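Local coordinates for protein phosphoserine aminotransferase (Bacillus alcalophilus, PDB 1W23) that catalyses the reversible, pyridoxal 5'-phosphate-dependent transamination between 3-phosphohydroxypyruvate and phosphoserine, the second step of serine biosynthesis, at residues 105-110 with 116-121; 143-148 with 162-167; 275-280 with 351-356; 299-304 with 310-315. All blocks are in the same frame, centred on the assembly; numbering follows the deposited sequence. Where two conformers were deposited one is given.

How the contacts relate
The four contacts fall into two pairs, which come in order along the chain. Contacts 1 and 2, with centres about 12 Å apart, share the seven-stranded mixed sheet of the cofactor-binding domain: strands 115-121 and 142-148 flank strand 93-98. They touch where Ala119 CB meets Leu145 CD1 at 3.7 Å and where Ala106 packs on His146. Contacts 3 and 4, with centres about 11 Å apart, lie in the C-terminal part of the fold, and both segments of contact 4 fall between those of contact 3 in sequence; Phe356 meets Phe312 edge-to-face there. Contacts of different pairs have centres about 31 to 38 Å apart and do not touch; the first pair lies at the seven-stranded sheet, the second at the three-stranded one.

Contact 1 (105-110 with 116-121); sequences KALKEA and THIAAS
Leu107 spreads its two methyl branches over the strand: CD1 meets Thr116 CB at 3.7 Å, and CD2 lies 4.0 Å from Ile118 CG1. With CG turned opposite the backbone N (chi1 171°), the leucine fork opens toward the strand, one prong for each of these residues, which are two positions apart. It runs at about a right angle to Ile118, whose CD1 end reaches back toward the helix although its CB does not point that way. The two branches of Thr116 do different work. Its chi1 of 60° sets OG1 between the backbone N and the carbonyl carbon, close to Leu107 CD1, and carries CG2 to the next turn of the helix, where it stands 3.7 Å from Ala110 CB and equally near the carbonyl carbon of Ala110. Helix 105-110 and strand 116-118 run nearly antiparallel at 152°, their axes 9.1 Å apart, as elements of the beta-alpha-beta crossover that joins parallel strands 93-98 and 115-121. Tyr96 of strand 93-98 also packs against Leu107 and Ala110. An alanine at Leu107 would probably take from Ile118 its helix neighbour and leave Thr116 only its contact with Ala110, opening a gap between helix and strand. No hydrogen bond spans the two segments, so between them the contact rests on van der Waals packing of apolar groups.

Contact 2 (143-148 with 162-167); sequences AYLHIT and PEINHA
Ala167 CB serves two surfaces: it rests on the backbone of Tyr144, 4.0 Å from CA, and covers one face of the His166 imidazole, 3.8 Å above the plane and over the ring centre. At the rim of that imidazole, NE2 is hydrogen-bonded to Asp142 OD2, which ties the loop to the residue just ahead of 143-148. The Tyr144 ring packs among Leu83, Pro84 and Leu87 of helix 75-87, and its OH is hydrogen-bonded to Tyr96 OH. The His146 ring, on the same side of the strand, meets the Tyr96 ring with planes about 35° apart and uses NE2 for a hydrogen bond to Tyr191 OH. Strand 142-148 is an inner strand of the mixed sheet of the fold type I aminotransferase domain, and residues 162-167 lead into its parallel neighbour, strand 169-172; Leu145 makes backbone hydrogen bonds with Pro168, just before that strand, and with Ile170 within it. On the sheet face opposite Tyr144, Leu145 meets Ile164 at about a right angle: Leu145 CD2 stands 3.8 Å from Ile164 CD1 and 4.0 Å from its CG1. Ile164 is kinked at chi2 (-61°), which brings CD1 round to the leucine methyl. At the far end of the strand Thr148 touches pyridoxal 5'-phosphate.

Contact 3 (275-280 with 351-356); sequences YDTIDE and ELMIQF
Thr277 and Met353 carry most of the surface buried between these two helices, with Ile354 next. The methyl of Thr277 does the touching: CG2 packs 3.8 Å from Met353 CB and 4.2 Å from Ile354 CG1, so one small group is set against two successive residues of helix 351-356. Its orientation follows from chi1, -55°, which swings CG2 opposite the backbone N and out to the neighbouring helix while OG1 stays close to its own backbone. There OG1 is hydrogen-bonded to Ile273 O and to Arg350 NH1, so the polar branch of this buried threonine has partners and the apolar branch faces apolar atoms. Met353 leaves its helix extended and then bends at its last torsion (chi3 74°). That bend brings CE across to helix 275-279, 4.0 Å from Ile278 CG1 and 4.2 Å from Thr277 CG2, and the thioether chain passes obliquely over both residues. Ile354 reaches the contact with the CG1 branch, its CB being directed along the flank. Glu280 OE2 forms a salt bridge with Arg350 NH1, a charged link beside the apolar seam. The axes of segments 275-279 and 351-356 are 10.3 Å apart and 12° from parallel. Met353 and Ile278 both also touch Phe301 of strand 298-302, so the two helices lie side by side over one sheet: the helix layer of a two-layer alpha/beta sandwich, as in the small C-terminal domain of fold type I pyridoxal-phosphate enzymes.

Contact 4 (299-304 with 310-315); sequences VTFNLR and QQFLAK
Phe312 makes the whole contact from the helix side, in the turn where Gln310 O accepts a bond from Ala314 N. Its CB comes first, 3.7 Å from Leu303 CD2. With CG opposite the backbone N (chi1 174°), the ring then extends from the helix toward the strand. Both leucine methyls come from one side of the ring plane, CD2 at CB and CD1 obliquely at the base of the ring, where Leu303 CD1 lies 4.0 Å from Phe312 CD2. The backbone N of Leu303 is hydrogen-bonded to Asn309 OD1. Farther out, Phe312 CE2 comes to the edge of the Phe301 ring, near its plane, 4.0 Å from both CE1 and CZ. The two aromatic side chains cross at about a right angle. A serine in place of Phe312 would probably leave the Phe301 edge and the Leu303 methyls facing a gap. Next along the helix, Leu313 touches Cys333. Strand 298-302 is the middle one of an antiparallel sheet, between 286-287 and 333-336, and helix 306-318 packs on it beside helix 343-359, with helix 259-279 also resting against the strand.

Contact 1 (105-110 with 116-121)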
loop_
_atom_site.group_PDB
_atom_site.type_symbol
_atom_site.label_atom_id
_atom_site.label_comp_id
_atom_site.label_asym_id
_atom_site.label_seq_id
_atom_site.Cartn_x
_atom_site.Cartn_y
_atom_site.Cartn_z
ATOM N N LYS A 105 -4.948 18.507 9.158
ATOM C CA LYS A 105 -5.212 17.760 7.926
ATOM C C LYS A 105 -6.381 16.825 8.128
ATOM O O LYS A 105 -7.198 16.596 7.201
ATOM C CB LYS A 105 -3.931 17.062 7.478
ATOM C CG LYS A 105 -2.958 17.938 6.682
ATOM C CD LYS A 105 -1.542 17.364 6.685
ATOM C CE LYS A 105 -1.078 16.848 5.349
ATOM N NZ LYS A 105 -0.798 17.954 4.391
ATOM N N ALA A 106 -6.527 16.223 9.315
ATOM C CA ALA A 106 -7.659 15.357 9.607
ATOM C C ALA A 106 -8.971 16.155 9.584
ATOM O O ALA A 106 -9.973 15.757 8.984
ATOM C CB ALA A 106 -7.466 14.599 10.922
ATOM N N LEU A 107 -8.964 17.308 10.253
ATOM C CA LEU A 107 -10.152 18.185 10.288
ATOM C C LEU A 107 -10.575 18.540 8.894
ATOM O O LEU A 107 -11.787 18.538 8.589
ATOM C CB LEU A 107 -9.834 19.404 11.142
ATOM C CG LEU A 107 -10.870 20.515 11.107
ATOM C CD1 LEU A 107 -12.209 20.084 11.657
ATOM C CD2 LEU A 107 -10.385 21.741 11.864
ATOM N N LYS A 108 -9.632 18.915 8.047
ATOM C CA LYS A 108 -9.910 19.382 6.682
ATOM C C LYS A 108 -10.748 18.352 5.937
ATOM O O LYS A 108 -11.688 18.682 5.211
ATOM C CB LYS A 108 -8.625 19.712 5.951
ATOM C CG LYS A 108 -8.737 20.024 4.488
ATOM C CD LYS A 108 -7.381 20.206 3.819
ATOM C CE LYS A 108 -7.380 20.299 2.306
ATOM N NZ LYS A 108 -8.233 21.397 1.769
ATOM N N GLU A 109 -10.388 17.053 6.059
ATOM C CA GLU A 109 -11.116 16.041 5.308
ATOM C C GLU A 109 -12.519 15.861 5.835
ATOM O O GLU A 109 -13.454 15.614 5.053
ATOM C CB GLU A 109 -10.348 14.719 5.305
ATOM C CG GLU A 109 -9.026 14.798 4.600
ATOM C CD GLU A 109 -9.116 15.381 3.207
ATOM O OE1 GLU A 109 -9.950 14.882 2.399
ATOM O OE2 GLU A 109 -8.336 16.324 2.924
ATOM N N ALA A 110 -12.725 15.956 7.139
ATOM C CA ALA A 110 -14.070 15.879 7.674
ATOM C C ALA A 110 -14.940 17.026 7.224
ATOM O O ALA A 110 -16.142 16.827 6.960
ATOM C CB ALA A 110 -14.042 15.772 9.200
ATOM N N THR A 116 -18.323 20.035 11.312
ATOM C CA THR A 116 -17.159 19.856 12.141
ATOM C C THR A 116 -17.160 20.919 13.264
ATOM O O THR A 116 -17.900 21.900 13.279
ATOM C CB THR A 116 -15.852 19.905 11.364
ATOM O OG1 THR A 116 -15.725 21.181 10.727
ATOM C CG2 THR A 116 -15.780 18.851 10.304
ATOM N N HIS A 117 -16.270 20.688 14.224
ATOM C CA HIS A 117 -16.114 21.563 15.369
ATOM C C HIS A 117 -14.678 21.367 15.896
ATOM O O HIS A 117 -14.113 20.302 15.724
ATOM C CB HIS A 117 -17.143 21.211 16.420
ATOM C CG HIS A 117 -17.200 22.062 17.634
ATOM N ND1 HIS A 117 -16.518 21.821 18.806
ATOM C CD2 HIS A 117 -17.928 23.209 17.808
ATOM C CE1 HIS A 117 -16.796 22.768 19.676
ATOM N NE2 HIS A 117 -17.644 23.615 19.118
ATOM N N ILE A 118 -14.205 22.413 16.566
ATOM C CA ILE A 118 -12.897 22.404 17.220
ATOM C C ILE A 118 -13.151 22.409 18.711
ATOM O O ILE A 118 -13.545 23.402 19.334
ATOM C CB ILE A 118 -12.031 23.593 16.780
ATOM C CG1 ILE A 118 -11.722 23.462 15.269
ATOM C CG2 ILE A 118 -10.709 23.623 17.550
ATOM C CD1 ILE A 118 -11.093 24.695 14.681
ATOM N N ALA A 119 -12.928 21.248 19.337
ATOM C CA ALA A 119 -13.179 21.085 20.757
ATOM C C ALA A 119 -12.171 21.889 21.590
ATOM O O ALA A 119 -12.504 22.379 22.681
ATOM C CB ALA A 119 -13.086 19.630 21.148
ATOM N N ALA A 120 -10.935 21.965 21.117
ATOM C CA ALA A 120 -9.854 22.657 21.824
ATOM C C ALA A 120 -8.699 22.752 20.810
ATOM O O ALA A 120 -8.626 21.965 19.844
ATOM C CB ALA A 120 -9.448 21.959 23.072
ATOM N N SER A 121 -7.793 23.717 21.044
ATOM C CA SER A 121 -6.744 23.990 20.108
ATOM C C SER A 121 -5.621 24.775 20.760
ATOM O O SER A 121 -5.898 25.669 21.561
ATOM C CB SER A 121 -7.271 24.837 18.949
ATOM O OG SER A 121 -6.232 25.146 18.048
#

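Contact 2 (143-148 with 162-167)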
loop_
_atom_site.group_PDB
_atom_site.type_symbol
_atom_site.label_atom_id
_atom_site.label_comp_id
_atom_site.label_asym_id
_atom_site.label_seq_id
_atom_site.Cartn_x
_atom_site.Cartn_y
_atom_site.Cartn_z
ATOM N N ALA A 143 -20.385 13.037 16.478
ATOM C CA ALA A 143 -20.213 11.678 15.940
ATOM C C ALA A 143 -19.012 10.993 16.606
ATOM O O ALA A 143 -18.962 9.752 16.762
ATOM C CB ALA A 143 -20.015 11.727 14.434
ATOM N N TYR A 144 -18.012 11.761 16.988
ATOM C CA TYR A 144 -16.754 11.308 17.573
ATOM C C TYR A 144 -16.008 12.521 18.021
ATOM O O TYR A 144 -16.294 13.653 17.624
ATOM C CB TYR A 144 -15.959 10.511 16.540
ATOM C CG TYR A 144 -15.638 11.184 15.240
ATOM C CD1 TYR A 144 -16.422 10.886 14.110
ATOM C CD2 TYR A 144 -14.610 12.104 15.101
ATOM C CE1 TYR A 144 -16.173 11.496 12.894
ATOM C CE2 TYR A 144 -14.372 12.722 13.900
ATOM C CZ TYR A 144 -15.125 12.420 12.796
ATOM O OH TYR A 144 -14.905 13.008 11.570
ATOM N N LEU A 145 -14.968 12.278 18.843
ATOM C CA LEU A 145 -13.957 13.266 19.206
ATOM C C LEU A 145 -12.622 12.730 18.724
ATOM O O LEU A 145 -12.259 11.612 19.131
ATOM C CB LEU A 145 -13.900 13.492 20.716
ATOM C CG LEU A 145 -12.885 14.558 21.162
ATOM C CD1 LEU A 145 -13.300 15.930 20.674
ATOM C CD2 LEU A 145 -12.717 14.493 22.663
ATOM N N HIS A 146 -11.947 13.471 17.854
ATOM C CA HIS A 146 -10.688 13.026 17.231
ATOM C C HIS A 146 -9.521 13.772 17.814
ATOM O O HIS A 146 -9.546 15.011 17.896
ATOM C CB HIS A 146 -10.784 13.256 15.712
ATOM C CG HIS A 146 -9.562 12.795 14.961
ATOM N ND1 HIS A 146 -8.348 13.514 14.930
ATOM C CD2 HIS A 146 -9.387 11.717 14.163
ATOM C CE1 HIS A 146 -7.499 12.839 14.129
ATOM N NE2 HIS A 146 -8.108 11.734 13.676
ATOM N N ILE A 147 -8.471 13.019 18.190
ATOM C CA ILE A 147 -7.222 13.565 18.689
ATOM C C ILE A 147 -6.070 12.999 17.872
ATOM O O ILE A 147 -6.186 11.975 17.189
ATOM C CB ILE A 147 -7.020 13.241 20.184
ATOM C CG1 ILE A 147 -6.795 11.757 20.458
ATOM C CG2 ILE A 147 -8.180 13.806 21.019
ATOM C CD1 ILE A 147 -6.430 11.431 21.886
ATOM N N THR A 148 -4.904 13.664 18.017
ATOM C CA THR A 148 -3.651 13.231 17.423
ATOM C C THR A 148 -2.700 12.994 18.601
ATOM O O THR A 148 -2.322 13.966 19.299
ATOM C CB THR A 148 -3.077 14.287 16.484
ATOM O OG1 THR A 148 -4.111 14.743 15.590
ATOM C CG2 THR A 148 -1.879 13.745 15.736
ATOM N N PRO A 162 -8.192 11.531 27.444
ATOM C CA PRO A 162 -9.427 11.879 28.161
ATOM C C PRO A 162 -10.432 10.765 28.199
ATOM O O PRO A 162 -10.493 9.904 27.314
ATOM C CB PRO A 162 -9.888 13.039 27.289
ATOM C CG PRO A 162 -9.436 12.738 25.904
ATOM C CD PRO A 162 -8.065 12.121 26.108
ATOM N N GLU A 163 -11.254 10.760 29.248
ATOM C CA GLU A 163 -12.391 9.887 29.425
ATOM C C GLU A 163 -13.579 10.588 28.797
ATOM O O GLU A 163 -14.069 11.581 29.332
ATOM C CB GLU A 163 -12.687 9.706 30.920
ATOM C CG GLU A 163 -13.780 8.688 31.172
ATOM C CD GLU A 163 -13.651 7.898 32.464
ATOM O OE1 GLU A 163 -14.747 7.532 32.956
ATOM O OE2 GLU A 163 -12.522 7.640 32.943
ATOM N N ILE A 164 -14.032 10.030 27.690
ATOM C CA ILE A 164 -15.073 10.517 26.769
ATOM C C ILE A 164 -16.189 9.498 26.816
ATOM O O ILE A 164 -15.839 8.318 26.614
ATOM C CB ILE A 164 -14.420 10.718 25.373
ATOM C CG1 ILE A 164 -13.249 11.734 25.527
ATOM C CG2 ILE A 164 -15.209 11.161 24.184
ATOM C CD1 ILE A 164 -13.708 13.086 26.023
ATOM N N ASN A 165 -17.414 9.843 27.106
ATOM C CA ASN A 165 -18.551 8.974 27.269
ATOM C C ASN A 165 -19.678 9.233 26.277
ATOM O O ASN A 165 -20.595 8.396 26.117
ATOM C CB ASN A 165 -19.072 9.093 28.752
ATOM C CG ASN A 165 -18.007 8.962 29.831
ATOM O OD1 ASN A 165 -17.342 7.919 30.019
ATOM N ND2 ASN A 165 -17.749 9.983 30.686
ATOM N N HIS A 166 -19.697 10.395 25.625
ATOM C CA HIS A 166 -20.836 10.885 24.870
ATOM C C HIS A 166 -20.751 10.512 23.374
ATOM O O HIS A 166 -21.740 10.625 22.688
ATOM C CB HIS A 166 -21.011 12.397 24.984
ATOM C CG HIS A 166 -19.980 13.150 24.193
ATOM N ND1 HIS A 166 -18.616 13.096 24.426
ATOM C CD2 HIS A 166 -20.115 13.954 23.129
ATOM C CE1 HIS A 166 -17.976 13.858 23.536
ATOM N NE2 HIS A 166 -18.845 14.389 22.727
ATOM N N ALA A 167 -19.568 10.088 22.948
ATOM C CA ALA A 167 -19.220 9.781 21.559
ATOM C C ALA A 167 -17.916 8.994 21.591
ATOM O O ALA A 167 -17.178 9.101 22.590
ATOM C CB ALA A 167 -19.029 11.097 20.804
#

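Contact 3 (275-280 with 351-356)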
loop_
_atom_site.group_PDB
_atom_site.type_symbol
_atom_site.label_atom_id
_atom_site.label_comp_id
_atom_site.label_asym_id
_atom_site.label_seq_id
_atom_site.Cartn_x
_atom_site.Cartn_y
_atom_site.Cartn_z
ATOM N N TYR A 275 16.784 15.654 25.573
ATOM C CA TYR A 275 16.227 16.766 26.333
ATOM C C TYR A 275 17.207 17.324 27.372
ATOM O O TYR A 275 17.264 18.546 27.553
ATOM C CB TYR A 275 14.879 16.419 26.954
ATOM C CG TYR A 275 13.736 16.323 25.974
ATOM C CD1 TYR A 275 13.028 15.166 25.793
ATOM C CD2 TYR A 275 13.358 17.420 25.198
ATOM C CE1 TYR A 275 11.979 15.060 24.889
ATOM C CE2 TYR A 275 12.312 17.347 24.305
ATOM C CZ TYR A 275 11.634 16.156 24.148
ATOM O OH TYR A 275 10.583 16.127 23.235
ATOM N N ASP A 276 17.961 16.455 28.040
ATOM C CA ASP A 276 18.948 16.967 28.996
ATOM C C ASP A 276 19.991 17.828 28.263
ATOM O O ASP A 276 20.464 18.843 28.810
ATOM C CB ASP A 276 19.605 15.825 29.750
ATOM C CG ASP A 276 18.813 15.205 30.832
ATOM O OD1 ASP A 276 17.736 15.700 31.202
ATOM O OD2 ASP A 276 19.297 14.191 31.409
ATOM N N THR A 277 20.376 17.408 27.063
ATOM C CA THR A 277 21.377 18.182 26.299
ATOM C C THR A 277 20.826 19.575 25.998
ATOM O O THR A 277 21.517 20.597 26.104
ATOM C CB THR A 277 21.762 17.463 25.029
ATOM O OG1 THR A 277 22.223 16.117 25.329
ATOM C CG2 THR A 277 22.885 18.135 24.295
ATOM N N ILE A 278 19.554 19.644 25.581
ATOM C CA ILE A 278 18.912 20.923 25.360
ATOM C C ILE A 278 18.878 21.753 26.635
ATOM O O ILE A 278 19.255 22.954 26.664
ATOM C CB ILE A 278 17.480 20.713 24.768
ATOM C CG1 ILE A 278 17.578 20.119 23.352
ATOM C CG2 ILE A 278 16.668 22.002 24.783
ATOM C CD1 ILE A 278 16.217 19.623 22.823
ATOM N N ASP A 279 18.417 21.145 27.723
ATOM C CA ASP A 279 18.203 21.863 28.966
ATOM C C ASP A 279 19.509 22.341 29.585
ATOM O O ASP A 279 19.501 23.387 30.241
ATOM C CB ASP A 279 17.371 21.008 29.931
ATOM C CG ASP A 279 15.965 20.782 29.445
ATOM O OD1 ASP A 279 15.477 21.545 28.583
ATOM O OD2 ASP A 279 15.316 19.849 29.980
ATOM N N GLU A 280 20.608 21.621 29.363
ATOM C CA GLU A 280 21.932 21.970 29.885
ATOM C C GLU A 280 22.652 22.967 29.015
ATOM O O GLU A 280 23.789 23.385 29.328
ATOM C CB GLU A 280 22.770 20.683 30.004
ATOM C CG GLU A 280 22.336 19.647 31.046
ATOM C CD GLU A 280 22.892 18.241 30.824
ATOM O OE1 GLU A 280 22.538 17.290 31.551
ATOM O OE2 GLU A 280 23.702 18.001 29.874
ATOM N N GLU A 351 26.673 14.223 21.757
ATOM C CA GLU A 351 28.069 14.603 21.602
ATOM C C GLU A 351 28.232 15.645 20.488
ATOM O O GLU A 351 28.978 16.632 20.623
ATOM C CB GLU A 351 28.900 13.315 21.328
ATOM C CG GLU A 351 28.988 12.466 22.621
ATOM C CD GLU A 351 29.601 11.124 22.512
ATOM O OE1 GLU A 351 29.738 10.380 23.532
ATOM O OE2 GLU A 351 30.013 10.728 21.387
ATOM N N LEU A 352 27.526 15.469 19.365
ATOM C CA LEU A 352 27.541 16.461 18.297
ATOM C C LEU A 352 27.065 17.801 18.815
ATOM O O LEU A 352 27.664 18.852 18.536
ATOM C CB LEU A 352 26.621 15.980 17.169
ATOM C CG LEU A 352 26.375 16.930 15.996
ATOM C CD1 LEU A 352 27.384 16.722 14.883
ATOM C CD2 LEU A 352 25.039 16.710 15.295
ATOM N N MET A 353 25.949 17.779 19.534
ATOM C CA MET A 353 25.352 19.008 20.045
ATOM C C MET A 353 26.279 19.738 21.022
ATOM O O MET A 353 26.411 20.987 20.995
ATOM C CB MET A 353 23.997 18.732 20.697
ATOM C CG MET A 353 22.923 18.368 19.674
ATOM S SD MET A 353 21.364 17.788 20.339
ATOM C CE MET A 353 20.638 19.343 20.959
ATOM N N ILE A 354 26.917 19.001 21.915
ATOM C CA ILE A 354 27.827 19.616 22.893
ATOM C C ILE A 354 29.015 20.219 22.172
ATOM O O ILE A 354 29.416 21.353 22.431
ATOM C CB ILE A 354 28.238 18.606 23.971
ATOM C CG1 ILE A 354 27.051 18.249 24.859
ATOM C CG2 ILE A 354 29.418 19.161 24.812
ATOM C CD1 ILE A 354 27.289 17.090 25.772
ATOM N N GLN A 355 29.597 19.463 21.246
ATOM C CA GLN A 355 30.770 19.953 20.528
ATOM C C GLN A 355 30.435 21.179 19.694
ATOM O O GLN A 355 31.210 22.151 19.665
ATOM C CB GLN A 355 31.385 18.814 19.683
ATOM C CG GLN A 355 32.609 19.234 18.845
ATOM C CD GLN A 355 33.104 18.156 17.881
ATOM O OE1 GLN A 355 33.241 16.963 18.180
ATOM N NE2 GLN A 355 33.346 18.535 16.638
ATOM N N PHE A 356 29.287 21.177 19.038
ATOM C CA PHE A 356 28.930 22.339 18.180
ATOM C C PHE A 356 28.762 23.573 19.042
ATOM O O PHE A 356 29.211 24.667 18.689
ATOM C CB PHE A 356 27.668 21.999 17.370
ATOM C CG PHE A 356 27.353 23.068 16.350
ATOM C CD1 PHE A 356 27.940 23.015 15.095
ATOM C CD2 PHE A 356 26.507 24.104 16.688
ATOM C CE1 PHE A 356 27.693 24.053 14.215
ATOM C CE2 PHE A 356 26.243 25.127 15.785
ATOM C CZ PHE A 356 26.831 25.104 14.548
#

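Contact 4 (299-304 with 310-315)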
loop_
_atom_site.group_PDB
_atom_site.type_symbol
_atom_site.label_atom_id
_atom_site.label_comp_id
_atom_site.label_asym_id
_atom_site.label_seq_id
_atom_site.Cartn_x
_atom_site.Cartn_y
_atom_site.Cartn_z
ATOM N N VAL A 299 11.733 15.048 18.813
ATOM C CA VAL A 299 12.290 16.136 19.620
ATOM C C VAL A 299 12.578 17.315 18.708
ATOM O O VAL A 299 13.463 17.254 17.836
ATOM C CB VAL A 299 13.567 15.686 20.354
ATOM C CG1 VAL A 299 14.101 16.848 21.170
ATOM C CG2 VAL A 299 13.346 14.453 21.204
ATOM N N THR A 300 11.825 18.391 18.899
ATOM C CA THR A 300 11.906 19.565 18.023
ATOM C C THR A 300 12.639 20.707 18.716
ATOM O O THR A 300 12.371 21.032 19.898
ATOM C CB THR A 300 10.499 19.975 17.566
ATOM O OG1 THR A 300 9.693 20.148 18.727
ATOM C CG2 THR A 300 9.898 18.937 16.627
ATOM N N PHE A 301 13.579 21.357 18.007
ATOM C CA PHE A 301 14.355 22.411 18.650
ATOM C C PHE A 301 14.957 23.322 17.568
ATOM O O PHE A 301 15.057 22.975 16.406
ATOM C CB PHE A 301 15.450 21.882 19.557
ATOM C CG PHE A 301 16.482 20.988 18.899
ATOM C CD1 PHE A 301 17.708 21.538 18.492
ATOM C CD2 PHE A 301 16.275 19.648 18.672
ATOM C CE1 PHE A 301 18.687 20.760 17.887
ATOM C CE2 PHE A 301 17.285 18.864 18.097
ATOM C CZ PHE A 301 18.475 19.436 17.718
ATOM N N ASN A 302 15.365 24.508 18.035
ATOM C CA ASN A 302 16.056 25.510 17.209
ATOM C C ASN A 302 17.301 25.980 17.949
ATOM O O ASN A 302 17.338 25.972 19.179
ATOM C CB ASN A 302 15.157 26.746 16.937
ATOM C CG ASN A 302 14.108 26.508 15.912
ATOM O OD1 ASN A 302 14.388 26.733 14.709
ATOM N ND2 ASN A 302 12.920 26.062 16.314
ATOM N N LEU A 303 18.259 26.500 17.206
ATOM C CA LEU A 303 19.377 27.270 17.729
ATOM C C LEU A 303 18.942 28.729 17.795
ATOM O O LEU A 303 17.794 29.075 17.513
ATOM C CB LEU A 303 20.639 27.001 16.901
ATOM C CG LEU A 303 21.299 25.632 17.133
ATOM C CD1 LEU A 303 20.520 24.461 16.531
ATOM C CD2 LEU A 303 22.732 25.656 16.590
ATOM N N ARG A 304 19.841 29.660 18.189
ATOM C CA ARG A 304 19.407 31.039 18.412
ATOM C C ARG A 304 19.069 31.822 17.149
ATOM O O ARG A 304 18.406 32.874 17.225
ATOM C CB ARG A 304 20.482 31.825 19.191
ATOM C CG ARG A 304 20.489 31.540 20.686
ATOM C CD ARG A 304 21.328 32.570 21.468
ATOM N NE ARG A 304 21.101 32.400 22.910
ATOM C CZ ARG A 304 21.846 31.591 23.693
ATOM N NH1 ARG A 304 22.910 30.943 23.203
ATOM N NH2 ARG A 304 21.471 31.481 24.964
ATOM N N GLN A 310 21.337 26.402 10.278
ATOM C CA GLN A 310 21.893 25.875 9.028
ATOM C C GLN A 310 23.263 25.247 9.236
ATOM O O GLN A 310 23.550 24.162 8.720
ATOM C CB GLN A 310 21.955 26.990 7.968
ATOM C CG GLN A 310 20.692 27.654 7.528
ATOM C CD GLN A 310 20.916 29.056 6.876
ATOM O OE1 GLN A 310 21.933 29.735 6.646
ATOM N NE2 GLN A 310 19.773 29.673 6.489
ATOM N N GLN A 311 24.107 25.923 10.012
ATOM C CA GLN A 311 25.447 25.449 10.269
ATOM C C GLN A 311 25.406 24.145 11.047
ATOM O O GLN A 311 26.163 23.196 10.733
ATOM C CB GLN A 311 26.235 26.525 11.011
ATOM C CG GLN A 311 26.568 27.729 10.149
ATOM C CD GLN A 311 26.982 28.930 11.003
ATOM O OE1 GLN A 311 27.188 28.852 12.210
ATOM N NE2 GLN A 311 27.083 30.057 10.298
ATOM N N PHE A 312 24.545 24.069 12.056
ATOM C CA PHE A 312 24.397 22.807 12.838
ATOM C C PHE A 312 23.941 21.678 11.961
ATOM O O PHE A 312 24.477 20.583 12.010
ATOM C CB PHE A 312 23.407 23.095 13.997
ATOM C CG PHE A 312 23.074 21.826 14.757
ATOM C CD1 PHE A 312 23.957 21.249 15.634
ATOM C CD2 PHE A 312 21.855 21.225 14.556
ATOM C CE1 PHE A 312 23.623 20.056 16.294
ATOM C CE2 PHE A 312 21.549 20.048 15.207
ATOM C CZ PHE A 312 22.429 19.449 16.066
ATOM N N LEU A 313 22.881 21.913 11.162
ATOM C CA LEU A 313 22.334 20.830 10.331
ATOM C C LEU A 313 23.352 20.377 9.288
ATOM O O LEU A 313 23.463 19.189 8.959
ATOM C CB LEU A 313 21.016 21.250 9.693
ATOM C CG LEU A 313 19.846 21.352 10.692
ATOM C CD1 LEU A 313 18.673 22.060 10.039
ATOM C CD2 LEU A 313 19.464 19.967 11.213
ATOM N N ALA A 314 24.169 21.315 8.763
ATOM C CA ALA A 314 25.213 20.943 7.819
ATOM C C ALA A 314 26.305 20.107 8.487
ATOM O O ALA A 314 26.769 19.139 7.887
ATOM C CB ALA A 314 25.821 22.194 7.144
ATOM N N LYS A 315 26.664 20.453 9.691
ATOM C CA LYS A 315 27.666 19.682 10.414
ATOM C C LYS A 315 27.122 18.310 10.714
ATOM O O LYS A 315 27.817 17.290 10.600
ATOM C CB LYS A 315 28.056 20.422 11.707
ATOM C CG LYS A 315 29.111 19.732 12.520
ATOM C CD LYS A 315 30.420 19.698 11.786
ATOM C CE LYS A 315 31.457 19.060 12.689
ATOM N NZ LYS A 315 32.720 18.791 11.937
#